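Local coordinates for protein GDSL-like Lipase (Parabacteroides distasonis, PDB 3P94) that probably hydrolyses ester bonds as a serine hydrolase of the SGNH (GDSL-like lipase) type, perhaps acting on lysophospholipids, at residues 10-15 with 52-57; 26-31 with 68-73. All coordinates share one frame; numbering follows the deposited sequence.

Contact 1. Residues 10-15 with 52-57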
# COMPACT_ATOMS: atom_id res chain seq x y z
N GLY A 10 -5.47 -9.53 -14.63
CA GLY A 10 -6.16 -10.81 -14.51
C GLY A 10 -6.41 -11.27 -13.08
O GLY A 10 -7.30 -12.08 -12.86
N ARG A 11 -5.65 -10.75 -12.10
CA ARG A 11 -5.82 -11.15 -10.70
C ARG A 11 -7.22 -10.78 -10.16
O ARG A 11 -7.87 -11.63 -9.54
CB ARG A 11 -4.72 -10.54 -9.81
CG ARG A 11 -4.92 -10.72 -8.28
CD ARG A 11 -4.65 -12.14 -7.76
NE ARG A 11 -5.01 -12.25 -6.35
CZ ARG A 11 -4.19 -11.95 -5.34
NH1 ARG A 11 -2.95 -11.56 -5.58
NH2 ARG A 11 -4.60 -12.06 -4.09
N TYR A 12 -7.69 -9.54 -10.40
CA TYR A 12 -8.99 -9.12 -9.87
C TYR A 12 -10.04 -8.77 -10.93
O TYR A 12 -11.13 -8.31 -10.55
CB TYR A 12 -8.81 -7.92 -8.95
CG TYR A 12 -8.05 -8.25 -7.68
CD1 TYR A 12 -8.61 -9.08 -6.71
CD2 TYR A 12 -6.82 -7.67 -7.41
CE1 TYR A 12 -7.95 -9.35 -5.52
CE2 TYR A 12 -6.15 -7.92 -6.22
CZ TYR A 12 -6.71 -8.77 -5.28
OH TYR A 12 -6.06 -9.02 -4.11
N ALA A 13 -9.75 -8.98 -12.23
CA ALA A 13 -10.70 -8.66 -13.31
C ALA A 13 -12.10 -9.27 -13.05
O ALA A 13 -13.10 -8.57 -13.17
CB ALA A 13 -10.15 -9.14 -14.65
N GLU A 14 -12.15 -10.55 -12.64
CA GLU A 14 -13.40 -11.26 -12.37
C GLU A 14 -14.05 -10.78 -11.08
O GLU A 14 -15.26 -10.54 -11.08
CB GLU A 14 -13.16 -12.79 -12.34
CG GLU A 14 -12.95 -13.40 -13.71
CD GLU A 14 -14.06 -13.16 -14.72
OE1 GLU A 14 -15.25 -13.27 -14.36
OE2 GLU A 14 -13.73 -12.84 -15.89
N ALA A 15 -13.26 -10.64 -10.00
CA ALA A 15 -13.73 -10.16 -8.70
C ALA A 15 -14.39 -8.78 -8.81
O ALA A 15 -15.40 -8.54 -8.14
CB ALA A 15 -12.57 -10.11 -7.73
N ARG A 52 -7.43 -5.06 -2.74
CA ARG A 52 -6.83 -5.10 -4.07
C ARG A 52 -5.29 -5.14 -3.99
O ARG A 52 -4.61 -4.63 -4.88
CB ARG A 52 -7.35 -3.93 -4.95
CG ARG A 52 -8.83 -4.07 -5.39
CD ARG A 52 -9.02 -5.28 -6.31
NE ARG A 52 -10.41 -5.52 -6.72
CZ ARG A 52 -11.24 -6.35 -6.11
NH1 ARG A 52 -10.86 -7.01 -5.02
NH2 ARG A 52 -12.47 -6.53 -6.57
N GLY A 53 -4.77 -5.81 -2.96
CA GLY A 53 -3.33 -6.00 -2.80
C GLY A 53 -2.83 -7.12 -3.70
O GLY A 53 -3.53 -8.11 -3.88
N ILE A 54 -1.65 -6.95 -4.31
CA ILE A 54 -1.04 -7.99 -5.16
C ILE A 54 0.42 -8.16 -4.79
O ILE A 54 1.21 -7.22 -4.96
CB ILE A 54 -1.21 -7.76 -6.69
CG1 ILE A 54 -2.70 -7.80 -7.11
CG2 ILE A 54 -0.43 -8.86 -7.48
CD1 ILE A 54 -2.98 -7.58 -8.62
N SER A 55 0.80 -9.37 -4.33
CA SER A 55 2.16 -9.70 -3.93
C SER A 55 3.20 -9.31 -4.99
O SER A 55 2.97 -9.52 -6.18
CB SER A 55 2.29 -11.18 -3.64
OG SER A 55 1.53 -11.51 -2.49
N GLY A 56 4.32 -8.74 -4.52
CA GLY A 56 5.47 -8.37 -5.33
C GLY A 56 5.37 -7.13 -6.20
O GLY A 56 6.36 -6.75 -6.83
N GLN A 57 4.20 -6.47 -6.23
CA GLN A 57 4.00 -5.31 -7.09
C GLN A 57 4.72 -4.06 -6.60
O GLN A 57 4.85 -3.83 -5.39
CB GLN A 57 2.52 -5.00 -7.27
CG GLN A 57 1.82 -6.02 -8.18
CD GLN A 57 0.73 -5.41 -9.02
OE1 GLN A 57 0.11 -4.41 -8.66
NE2 GLN A 57 0.48 -6.01 -10.19

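Contact 2. Residues 26-31 with 68-73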
# COMPACT_ATOMS: atom_id res chain seq x y z
N VAL A 26 -11.23 1.13 -0.99
CA VAL A 26 -10.40 0.16 -1.67
C VAL A 26 -9.00 0.22 -1.06
O VAL A 26 -8.46 1.31 -0.86
CB VAL A 26 -10.40 0.43 -3.20
CG1 VAL A 26 -9.28 -0.35 -3.91
CG2 VAL A 26 -11.76 0.10 -3.81
N PHE A 27 -8.42 -0.94 -0.72
CA PHE A 27 -7.05 -1.04 -0.22
C PHE A 27 -6.16 -1.44 -1.39
O PHE A 27 -6.26 -2.57 -1.89
CB PHE A 27 -6.94 -2.04 0.95
CG PHE A 27 -7.31 -1.49 2.32
CD1 PHE A 27 -8.58 -1.00 2.57
CD2 PHE A 27 -6.39 -1.51 3.36
CE1 PHE A 27 -8.91 -0.48 3.82
CE2 PHE A 27 -6.72 -1.03 4.62
CZ PHE A 27 -7.98 -0.52 4.85
N MSE A 28 -5.34 -0.49 -1.85
CA MSE A 28 -4.39 -0.68 -2.95
C MSE A 28 -3.02 -0.98 -2.33
O MSE A 28 -2.57 -0.25 -1.43
CB MSE A 28 -4.41 0.59 -3.85
CG MSE A 28 -3.38 0.64 -4.96
SE MSE A 28 -3.37 -0.98 -6.10
CE MSE A 28 -5.14 -1.12 -6.54
N GLY A 29 -2.39 -2.06 -2.78
CA GLY A 29 -1.10 -2.41 -2.24
C GLY A 29 -0.38 -3.60 -2.85
O GLY A 29 -0.76 -4.14 -3.90
N ASN A 30 0.68 -3.98 -2.17
CA ASN A 30 1.60 -5.05 -2.52
C ASN A 30 1.36 -6.30 -1.65
O ASN A 30 0.22 -6.58 -1.29
CB ASN A 30 3.03 -4.53 -2.39
CG ASN A 30 3.35 -3.85 -1.06
OD1 ASN A 30 2.96 -4.29 0.03
ND2 ASN A 30 4.11 -2.78 -1.14
N SER A 31 2.45 -7.03 -1.32
CA SER A 31 2.42 -8.26 -0.51
C SER A 31 1.92 -8.01 0.93
O SER A 31 1.33 -8.90 1.54
CB SER A 31 3.80 -8.92 -0.48
OG SER A 31 4.83 -7.97 -0.32
N GLN A 68 -8.50 -0.04 -13.30
CA GLN A 68 -9.37 -1.21 -13.15
C GLN A 68 -9.71 -1.52 -11.69
O GLN A 68 -10.86 -1.79 -11.37
CB GLN A 68 -8.71 -2.45 -13.80
CG GLN A 68 -9.56 -3.73 -13.68
CD GLN A 68 -8.85 -5.00 -14.07
OE1 GLN A 68 -8.89 -5.41 -15.23
NE2 GLN A 68 -8.23 -5.66 -13.09
N ASP A 69 -8.70 -1.51 -10.83
CA ASP A 69 -8.88 -1.91 -9.44
C ASP A 69 -9.23 -0.81 -8.46
O ASP A 69 -9.52 -1.12 -7.31
CB ASP A 69 -7.64 -2.69 -9.00
CG ASP A 69 -7.56 -4.10 -9.62
OD1 ASP A 69 -8.53 -4.51 -10.30
OD2 ASP A 69 -6.55 -4.79 -9.40
N VAL A 70 -9.25 0.48 -8.90
CA VAL A 70 -9.60 1.58 -8.01
C VAL A 70 -10.65 2.48 -8.69
O VAL A 70 -11.78 2.51 -8.23
CB VAL A 70 -8.39 2.44 -7.50
CG1 VAL A 70 -8.86 3.58 -6.60
CG2 VAL A 70 -7.37 1.58 -6.76
N ILE A 71 -10.26 3.21 -9.75
CA ILE A 71 -11.14 4.18 -10.45
C ILE A 71 -12.48 3.55 -10.87
O ILE A 71 -13.54 4.10 -10.56
CB ILE A 71 -10.43 4.85 -11.66
CG1 ILE A 71 -9.15 5.62 -11.21
CG2 ILE A 71 -11.42 5.76 -12.43
CD1 ILE A 71 -8.20 6.09 -12.27
N ASN A 72 -12.43 2.40 -11.57
CA ASN A 72 -13.65 1.75 -12.07
C ASN A 72 -14.57 1.21 -10.96
O ASN A 72 -15.75 0.96 -11.24
CB ASN A 72 -13.30 0.66 -13.07
CG ASN A 72 -12.76 1.21 -14.39
OD1 ASN A 72 -12.80 2.41 -14.67
ND2 ASN A 72 -12.20 0.33 -15.22
N LEU A 73 -14.06 1.10 -9.72
CA LEU A 73 -14.89 0.65 -8.59
C LEU A 73 -15.59 1.83 -7.91
O LEU A 73 -16.41 1.62 -7.02
CB LEU A 73 -14.06 -0.17 -7.57
CG LEU A 73 -13.43 -1.48 -8.09
CD1 LEU A 73 -12.75 -2.22 -6.98
CD2 LEU A 73 -14.46 -2.41 -8.75

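Contact 1. Residues 10-15 with 52-57
Tyr12 and Arg52 stack flat on one another, a worked example of how an arginine can pair with an aromatic ring while its N-H groups stay available in its own plane. The guanidinium of Arg52 and the phenol ring are 11° from parallel, with centres 4.4 Å apart, and NH1 comes over the CD1 side of the ring. Nearer the backbone the same side chain adds a CH-pi contact: CD of Arg52 stands over the face, 3.6 Å from the centroid of the Tyr12 ring. A bend at chi2 (-65°) turns the arginine chain so that its methylene and its guanidinium both follow the ring. Beyond the ring, NH2 of Arg52 reaches CB of Ala15 at 3.8 Å.

One hydrogen bond joins the segments. Tyr12 OH donates to Gly53 O at 2.7 Å, with a C=O...donor angle of 145°; this carbonyl oxygen sits at the edge of the ring, near its plane, and holds the ring's far end. The polar ends of the two arginines look outward from the pair: Arg11 forms a salt bridge with Asp34, and NE of Arg52 is hydrogen-bonded to Asn16 OD1.

Apolar contacts complete the grip. CG1 of Ile54 lies 3.6 Å from CE2 of Tyr12, and its CD1 packs 3.6 Å from CB of Arg11. On the ring face opposite CD of Arg52 runs CG of Arg11, and this sandwich between two arginine chains restrains the tyrosine ring from turning out of its plane.

The contact thus fastens the segment leading into helix 13-16 to the end of the edge strand 49-53 of a parallel sheet. Strand 23-29 lies beside that strand, and Asp69 of helix 59-71 touches both Tyr12 and Arg52.

Contact 2. Residues 26-31 with 68-73
Asp69 and Val70, in the last part of helix 59-71, meet Val26 and Met28 of strand 23-29, illustrating how a helix closes over a parallel sheet through alternate strand residues. Asp69 comes first along the helix and turns its CB and its backbone carbonyl, not its carboxylate, to the strand. Its CB lies 3.8 Å from CE of Met28, a selenomethionine in the crystal, and its carbonyl oxygen faces CG1 of Val26 at 3.5 Å. That oxygen is buried here without a hydrogen-bonding partner in the model: Leu73 N, the usual donor four residues on, bonds to Val70 O instead. The carboxylate is better supplied. OD1 accepts from Asn16 and OD2 forms a salt bridge with Arg65, so the buried group probably keeps its negative charge.

Val70 follows as the hub. Its CG2 branch rests against both strand side chains, touching CE of Met28 at 3.5 Å and CG1 of Val26 at 3.9 Å. Met28 reaches it by leaving the backbone with CG anti to N (chi1 174°) and then bending at chi2 and chi3, which brings the terminal methyl round to the helix. Leu73 ends the run by laying CD1 4.1 Å from CG2 of Val26, the two side chains at about a right angle.

Strand 23-29 is flanked in the sheet by strands 49-53 and 75-81. Helix 59-71 links those two flanking strands in a beta-alpha-beta crossover, and so passes over strand 23-29, which lies between them. The neighbours add to the same core: Val50 touches Val26 and Leu73, while Val78 touches Met28 and Val70.

Overall arrangement
The two contacts, with centres about 8 Å apart, alternate along the chain: 10-15, 26-31, 52-57, then 68-73. They meet in the parallel sheet of this flavodoxin-like fold, where strands 23-29 and 49-53 are neighbours, joined by backbone hydrogen bonds such as Arg52 N to Phe27 O. Helix 59-71, following strand 49-53, packs on strand 23-29 in contact 2, while the N-terminal segment of contact 1 lies beside that helix. Past the end of strand 23-29 comes Ser31, hydrogen-bonded to His182; with Asp179 they probably form the catalytic triad of this serine hydrolase. Both contacts therefore involve strands leading toward the presumed active-site end of the sheet.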